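Local coordinates for SnoaL-like domain-containing protein (Kribbella flavida, PDB 4LMI) that is of unknown function but, as a SnoaL-like protein of the NTF2 superfamily, is probably a ketosteroid isomerase-like enzyme, at residues B[6-9]-B[10-13]; B[39-42]-B[43-46]; B[59-62]-B[63-67]. All blocks are in the same frame, centred on the assembly; numbering follows the deposited sequence.

Interaction 1 of 3, residues B[6-9]-B[10-13]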
loop_
_atom_site.group_PDB
_atom_site.type_symbol
_atom_site.label_atom_id
_atom_site.label_comp_id
_atom_site.label_asym_id
_atom_site.label_seq_id
_atom_site.Cartn_x
_atom_site.Cartn_y
_atom_site.Cartn_z
ATOM N N ASP B 6 0.755 2.168 21.738
ATOM C CA ASP B 6 0.153 1.253 20.774
ATOM C C ASP B 6 0.967 1.249 19.480
ATOM O O ASP B 6 1.331 0.194 18.955
ATOM C CB ASP B 6 -1.280 1.715 20.491
ATOM C CG ASP B 6 -2.132 0.637 19.860
ATOM O OD1 ASP B 6 -1.742 -0.541 19.938
ATOM O OD2 ASP B 6 -3.202 0.970 19.301
ATOM N N THR B 7 1.263 2.452 18.995
ATOM C CA THR B 7 1.999 2.680 17.743
ATOM C C THR B 7 3.364 1.992 17.751
ATOM O O THR B 7 3.704 1.275 16.803
ATOM C CB THR B 7 2.149 4.185 17.441
ATOM O OG1 THR B 7 0.843 4.765 17.321
ATOM C CG2 THR B 7 2.940 4.425 16.131
ATOM N N GLU B 8 4.134 2.173 18.821
ATOM C CA GLU B 8 5.462 1.562 18.856
ATOM C C GLU B 8 5.405 0.036 18.995
ATOM O O GLU B 8 6.241 -0.678 18.427
ATOM C CB GLU B 8 6.379 2.239 19.885
ATOM C CG GLU B 8 6.688 3.705 19.555
ATOM C CD GLU B 8 7.078 3.942 18.095
ATOM O OE1 GLU B 8 7.996 3.259 17.593
ATOM O OE2 GLU B 8 6.466 4.824 17.444
ATOM N N GLN B 9 4.390 -0.460 19.707
ATOM C CA GLN B 9 4.142 -1.901 19.796
ATOM C C GLN B 9 3.856 -2.489 18.413
ATOM O O GLN B 9 4.432 -3.511 18.024
ATOM C CB GLN B 9 2.986 -2.185 20.758
ATOM C CG GLN B 9 2.647 -3.661 20.914
ATOM C CD GLN B 9 1.864 -3.961 22.177
ATOM O OE1 GLN B 9 1.471 -3.053 22.915
ATOM N NE2 GLN B 9 1.639 -5.244 22.438
ATOM N N THR B 10 2.982 -1.822 17.668
ATOM C CA THR B 10 2.660 -2.218 16.297
ATOM C C THR B 10 3.890 -2.185 15.394
ATOM O O THR B 10 4.108 -3.113 14.599
ATOM C CB THR B 10 1.553 -1.309 15.739
ATOM O OG1 THR B 10 0.357 -1.552 16.487
ATOM C CG2 THR B 10 1.287 -1.579 14.254
ATOM N N ARG B 11 4.696 -1.129 15.517
ATOM C CA ARG B 11 5.923 -1.027 14.723
ATOM C C ARG B 11 6.835 -2.242 14.935
ATOM O O ARG B 11 7.285 -2.863 13.969
ATOM C CB ARG B 11 6.687 0.267 15.026
ATOM C CG ARG B 11 7.763 0.588 13.991
ATOM C CD ARG B 11 8.621 1.793 14.370
ATOM N NE ARG B 11 7.811 2.940 14.783
ATOM C CZ ARG B 11 7.185 3.766 13.948
ATOM N NH1 ARG B 11 7.284 3.591 12.634
ATOM N NH2 ARG B 11 6.458 4.773 14.426
ATOM N N ALA B 12 7.090 -2.577 16.200
ATOM C CA ALA B 12 7.939 -3.715 16.551
ATOM C C ALA B 12 7.336 -5.020 16.035
ATOM O O ALA B 12 8.060 -5.884 15.518
ATOM C CB ALA B 12 8.153 -3.781 18.063
ATOM N N LEU B 13 6.012 -5.152 16.145
ATOM C CA LEU B 13 5.348 -6.375 15.720
ATOM C C LEU B 13 5.380 -6.550 14.195
ATOM O O LEU B 13 5.638 -7.654 13.709
ATOM C CB LEU B 13 3.916 -6.450 16.267
ATOM C CG LEU B 13 3.145 -7.750 15.996
ATOM C CD1 LEU B 13 3.803 -8.947 16.670
ATOM C CD2 LEU B 13 1.701 -7.621 16.452
HETATM O O HOH W 1 -0.269 -2.653 18.929
#

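Interaction 2 of 3, residues B[39-42]-B[43-46]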
loop_
_atom_site.group_PDB
_atom_site.type_symbol
_atom_site.label_atom_id
_atom_site.label_comp_id
_atom_site.label_asym_id
_atom_site.label_seq_id
_atom_site.Cartn_x
_atom_site.Cartn_y
_atom_site.Cartn_z
ATOM N N TYR B 39 -6.616 -13.197 6.656
ATOM C CA TYR B 39 -5.773 -12.790 5.534
ATOM C C TYR B 39 -6.626 -12.566 4.295
ATOM O O TYR B 39 -7.481 -13.388 3.969
ATOM C CB TYR B 39 -4.756 -13.898 5.250
ATOM C CG TYR B 39 -3.870 -13.705 4.035
ATOM C CD1 TYR B 39 -2.818 -12.791 4.055
ATOM C CD2 TYR B 39 -4.048 -14.477 2.886
ATOM C CE1 TYR B 39 -1.982 -12.635 2.964
ATOM C CE2 TYR B 39 -3.217 -14.323 1.782
ATOM C CZ TYR B 39 -2.188 -13.401 1.829
ATOM O OH TYR B 39 -1.358 -13.242 0.749
ATOM N N GLU B 40 -6.392 -11.453 3.609
ATOM C CA GLU B 40 -7.059 -11.182 2.342
ATOM C C GLU B 40 -6.041 -10.859 1.268
ATOM O O GLU B 40 -5.033 -10.191 1.537
ATOM C CB GLU B 40 -7.994 -9.984 2.466
ATOM C CG GLU B 40 -9.228 -10.168 3.332
ATOM C CD GLU B 40 -10.057 -8.897 3.351
ATOM O OE1 GLU B 40 -9.472 -7.816 3.154
ATOM O OE2 GLU B 40 -11.279 -8.961 3.553
ATOM N N LEU B 41 -6.321 -11.346 0.061
ATOM C CA LEU B 41 -5.669 -10.907 -1.162
ATOM C C LEU B 41 -6.755 -10.289 -2.033
ATOM O O LEU B 41 -7.389 -11.003 -2.817
ATOM C CB LEU B 41 -5.057 -12.104 -1.894
ATOM C CG LEU B 41 -3.662 -12.602 -1.537
ATOM C CD1 LEU B 41 -3.464 -14.022 -2.057
ATOM C CD2 LEU B 41 -2.601 -11.667 -2.104
ATOM N N PRO B 42 -7.006 -8.970 -1.883
ATOM C CA PRO B 42 -8.131 -8.356 -2.599
ATOM C C PRO B 42 -8.093 -8.501 -4.121
ATOM O O PRO B 42 -9.152 -8.642 -4.746
ATOM C CB PRO B 42 -8.043 -6.885 -2.187
ATOM C CG PRO B 42 -7.471 -6.946 -0.807
ATOM C CD PRO B 42 -6.453 -8.055 -0.864
ATOM N N GLN B 43 -6.892 -8.484 -4.704
ATOM C CA GLN B 43 -6.729 -8.606 -6.159
ATOM C C GLN B 43 -7.318 -9.907 -6.709
ATOM O O GLN B 43 -7.829 -9.941 -7.831
ATOM C CB GLN B 43 -5.252 -8.526 -6.546
ATOM C CG GLN B 43 -4.634 -7.138 -6.520
ATOM C CD GLN B 43 -3.121 -7.217 -6.499
ATOM O OE1 GLN B 43 -2.520 -7.410 -5.442
ATOM N NE2 GLN B 43 -2.493 -7.088 -7.670
ATOM N N THR B 44 -7.250 -10.970 -5.912
ATOM C CA THR B 44 -7.670 -12.298 -6.350
ATOM C C THR B 44 -8.978 -12.747 -5.708
ATOM O O THR B 44 -9.416 -13.878 -5.929
ATOM C CB THR B 44 -6.615 -13.362 -5.988
ATOM O OG1 THR B 44 -6.409 -13.362 -4.569
ATOM C CG2 THR B 44 -5.301 -13.094 -6.687
ATOM N N SER B 45 -9.589 -11.871 -4.911
ATOM C CA SER B 45 -10.733 -12.239 -4.073
ATOM C C SER B 45 -10.492 -13.561 -3.341
ATOM O O SER B 45 -11.268 -14.513 -3.463
ATOM C CB SER B 45 -12.034 -12.270 -4.882
ATOM O OG SER B 45 -12.341 -10.974 -5.355
ATOM N N GLU B 46 -9.395 -13.610 -2.591
ATOM C CA GLU B 46 -9.097 -14.744 -1.728
ATOM C C GLU B 46 -9.035 -14.306 -0.280
ATOM O O GLU B 46 -8.571 -13.202 0.026
ATOM C CB GLU B 46 -7.761 -15.377 -2.099
ATOM C CG GLU B 46 -7.797 -16.227 -3.351
ATOM C CD GLU B 46 -6.415 -16.676 -3.759
ATOM O OE1 GLU B 46 -6.198 -17.898 -3.851
ATOM O OE2 GLU B 46 -5.542 -15.808 -3.977
HETATM O O HOH W 2 -11.728 -8.671 -3.872
#

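Interaction 3 of 3, residues B[59-62]-B[63-67]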
loop_
_atom_site.group_PDB
_atom_site.type_symbol
_atom_site.label_atom_id
_atom_site.label_comp_id
_atom_site.label_asym_id
_atom_site.label_seq_id
_atom_site.Cartn_x
_atom_site.Cartn_y
_atom_site.Cartn_z
ATOM N N GLN B 59 3.668 -22.060 4.505
ATOM C CA GLN B 59 4.563 -23.220 4.486
ATOM C C GLN B 59 4.500 -24.010 3.172
ATOM O O GLN B 59 5.513 -24.548 2.712
ATOM C CB GLN B 59 4.272 -24.137 5.675
ATOM C CG GLN B 59 4.684 -23.557 7.023
ATOM C CD GLN B 59 4.218 -24.401 8.195
ATOM O OE1 GLN B 59 3.168 -25.039 8.138
ATOM N NE2 GLN B 59 4.997 -24.403 9.268
ATOM N N GLU B 60 3.313 -24.069 2.571
ATOM C CA GLU B 60 3.111 -24.807 1.323
ATOM C C GLU B 60 3.498 -24.015 0.072
ATOM O O GLU B 60 3.443 -24.549 -1.037
ATOM C CB GLU B 60 1.660 -25.271 1.200
ATOM C CG GLU B 60 1.279 -26.393 2.154
ATOM C CD GLU B 60 -0.177 -26.795 2.034
ATOM O OE1 GLU B 60 -0.821 -26.447 1.019
ATOM O OE2 GLU B 60 -0.679 -27.465 2.957
ATOM N N TYR B 61 3.902 -22.757 0.250
ATOM C CA TYR B 61 4.188 -21.890 -0.890
ATOM C C TYR B 61 5.450 -22.307 -1.649
ATOM O O TYR B 61 6.537 -22.374 -1.063
ATOM C CB TYR B 61 4.266 -20.418 -0.478
ATOM C CG TYR B 61 4.011 -19.498 -1.643
ATOM C CD1 TYR B 61 5.049 -19.107 -2.486
ATOM C CD2 TYR B 61 2.721 -19.047 -1.928
ATOM C CE1 TYR B 61 4.816 -18.281 -3.573
ATOM C CE2 TYR B 61 2.477 -18.215 -3.009
ATOM C CZ TYR B 61 3.527 -17.836 -3.827
ATOM O OH TYR B 61 3.299 -17.014 -4.902
ATOM N N PRO B 62 5.304 -22.583 -2.961
ATOM C CA PRO B 62 6.397 -23.108 -3.787
ATOM C C PRO B 62 7.417 -22.053 -4.217
ATOM O O PRO B 62 7.121 -20.863 -4.201
ATOM C CB PRO B 62 5.667 -23.676 -5.008
ATOM C CG PRO B 62 4.427 -22.864 -5.119
ATOM C CD PRO B 62 4.044 -22.459 -3.722
ATOM N N GLY B 63 8.612 -22.502 -4.597
ATOM C CA GLY B 63 9.647 -21.610 -5.124
ATOM C C GLY B 63 10.492 -20.932 -4.063
ATOM O O GLY B 63 10.222 -21.053 -2.864
ATOM N N ASP B 64 11.512 -20.206 -4.518
ATOM C CA ASP B 64 12.492 -19.577 -3.637
ATOM C C ASP B 64 12.370 -18.055 -3.692
ATOM O O ASP B 64 12.965 -17.399 -4.555
ATOM C CB ASP B 64 13.910 -20.032 -4.011
ATOM C CG ASP B 64 14.982 -19.432 -3.112
ATOM O OD1 ASP B 64 14.746 -19.289 -1.891
ATOM O OD2 ASP B 64 16.070 -19.110 -3.632
ATOM N N TRP B 65 11.586 -17.506 -2.768
ATOM C CA TRP B 65 11.292 -16.074 -2.732
ATOM C C TRP B 65 12.038 -15.367 -1.637
ATOM O O TRP B 65 12.470 -15.983 -0.662
ATOM C CB TRP B 65 9.790 -15.847 -2.577
ATOM C CG TRP B 65 9.217 -16.568 -1.386
ATOM C CD1 TRP B 65 8.614 -17.823 -1.360
ATOM C CD2 TRP B 65 9.199 -16.106 0.010
ATOM N NE1 TRP B 65 8.228 -18.153 -0.086
ATOM C CE2 TRP B 65 8.551 -17.167 0.784
ATOM C CE3 TRP B 65 9.640 -14.962 0.670
ATOM C CZ2 TRP B 65 8.362 -17.067 2.154
ATOM C CZ3 TRP B 65 9.439 -14.872 2.052
ATOM C CH2 TRP B 65 8.816 -15.900 2.773
ATOM N N GLN B 66 12.181 -14.055 -1.789
ATOM C CA GLN B 66 12.908 -13.234 -0.833
ATOM C C GLN B 66 12.249 -11.867 -0.758
ATOM O O GLN B 66 11.861 -11.303 -1.781
ATOM C CB GLN B 66 14.368 -13.090 -1.279
ATOM C CG GLN B 66 15.298 -12.452 -0.257
ATOM C CD GLN B 66 15.678 -13.389 0.880
ATOM O OE1 GLN B 66 15.921 -12.945 2.002
ATOM N NE2 GLN B 66 15.733 -14.688 0.595
ATOM N N LEU B 67 12.108 -11.337 0.453
ATOM C CA LEU B 67 11.569 -9.990 0.618
ATOM C C LEU B 67 12.510 -9.079 1.394
ATOM O O LEU B 67 13.299 -9.533 2.224
ATOM C CB LEU B 67 10.160 -10.013 1.240
ATOM C CG LEU B 67 9.903 -10.653 2.602
ATOM C CD1 LEU B 67 10.130 -9.652 3.726
ATOM C CD2 LEU B 67 8.475 -11.179 2.653
#

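Interaction 1 of 3, residues B[6-9]-B[10-13]
E8 and R11 clasp each other along the first turns of helix 6-22 in an i to i+3 salt bridge. Their side chains run side by side and point the same way, with carboxylate and guanidinium planes 20° apart. R11 presents its NE/NH2 edge: NE donates to E8 OE1 at 2.8 Å, and R11 NH2 to E8 OE2 at 3.0 Å. Both nitrogens come in on the syn side of the carboxylate, whose oxygens lie in or close to the guanidinium plane. A bend in each chain makes the pairing possible, at chi2 of E8 (-46°) and at chi3 of R11 (-48°). R11 also reaches D75 of the second subunit through NH1, while its side chain lies against L72 and A74 of strand 65-75. An alanine at R11 would remove the guanidinium and is likely to leave both the E8 carboxylate and D75 of the second subunit without their cationic mate. T10, on the buried side, sends its backbone N to D6 O at 2.9 Å, and its OG1 is held by G76 O. In one of two conformers of D6, a water also bridges D6 OD1 and T10 OG1, a less certain link. T7 is fixed by OG1 to G76 N, and its methyl CG2 sits 3.9 Å from R11 NH2, oblique to the guanidinium.

Interaction 2 of 3, residues B[39-42]-B[43-46]
T44 turns OG1 into the crowded position between its backbone N and carbonyl carbon (chi1 59°), which brings the hydroxyl against L41: the T44 and L41 side chains cross at a slant, T44 OG1 3.3 Å from L41 CB. E46 runs extended beyond CG (chi2 173°), so that its carboxylate arrives beside the same leucine. L41 lies alongside E46, pointing the same way, its CD1 3.3 Å from E46 OE2. Within 43-46, T44 OG1 donates to E46 OE2 at 2.7 Å, on the anti side of the carboxylate.

The backbone forms a beta hairpin. L41 N donates to E46 O at 2.9 Å, and L41 O takes two bonds from opposite faces of its carbonyl plane, from T44 N at 3.1 Å and E46 N at 3.3 Å. S45, with positive phi, joins E46 opposite L41 in a G1 beta bulge. A water bridges P42 O and S45 OG.

E46 OE2 has a further partner in R122 of the second subunit, so the buried carboxylate is probably well compensated. The hairpin joins strand 37-41, which borders strand 104-111 in the sheet, to strand 46-49; E46 pairs antiparallel with a strand of the second subunit, carrying the sheet across the interface.

Interaction 3 of 3, residues B[59-62]-B[63-67]
Y61 and W65 meet across the link that leads from helix 51-59 into strand 65-75, outermost in this chain's sheet of the NTF2-like fold. The bond from CA to CB of Y61 points toward 63-67, and from CB the chain leaves with CG roughly opposite the backbone N (chi1 -157°). One face of its ring carries P62 CD, 3.6 Å above the plane and offset toward the rim. CD1 does the touching: Y61 CD1 lies 4.0 Å from W65 CD1 and 4.1 Å from W65 NE1. The planes are nearly perpendicular, at 84°, with the phenol and five-membered ring centroids 5.7 Å apart, but the approach is oblique. At the tip, Y61 OH hydrogen-bonds a sulfonate oxygen of a bound HEPES molecule, probably from the crystallisation liquor yet possibly marking a pocket; R122 of the second subunit packs nearby. W65 is held in turn by a cation-pi contact with R24 and by L85 and L87 of strand 78-87. Between the two aromatics the chain turns through G63, whose phi is positive (85°); a CB there would come within 2.6 Å of P62 O. That same P62 O approaches the edge of the indole, near its plane, 4.4 Å from W65 CD1.

How the interactions relate
From the N terminus the three contacts come in series; none nests within or crosses another, and each joins segments adjacent in sequence. Interaction 1 lies within the first turns of helix 6-22, whose side chains there rest on strands 65-75 and 90-101. Interaction 2 closes the short hairpin between strands 37-41 and 46-49. Interaction 3 then shapes the passage from helix 51-59 into strand 65-75, at the other margin of the sheet within the chain. Interactions 1 and 3 lie on opposite sides of the chain's centre, with centres 26 Å apart. Interactions 2 and 3 come closer, with nearest atoms about 7 Å apart, and R122 of the second subunit packs on both.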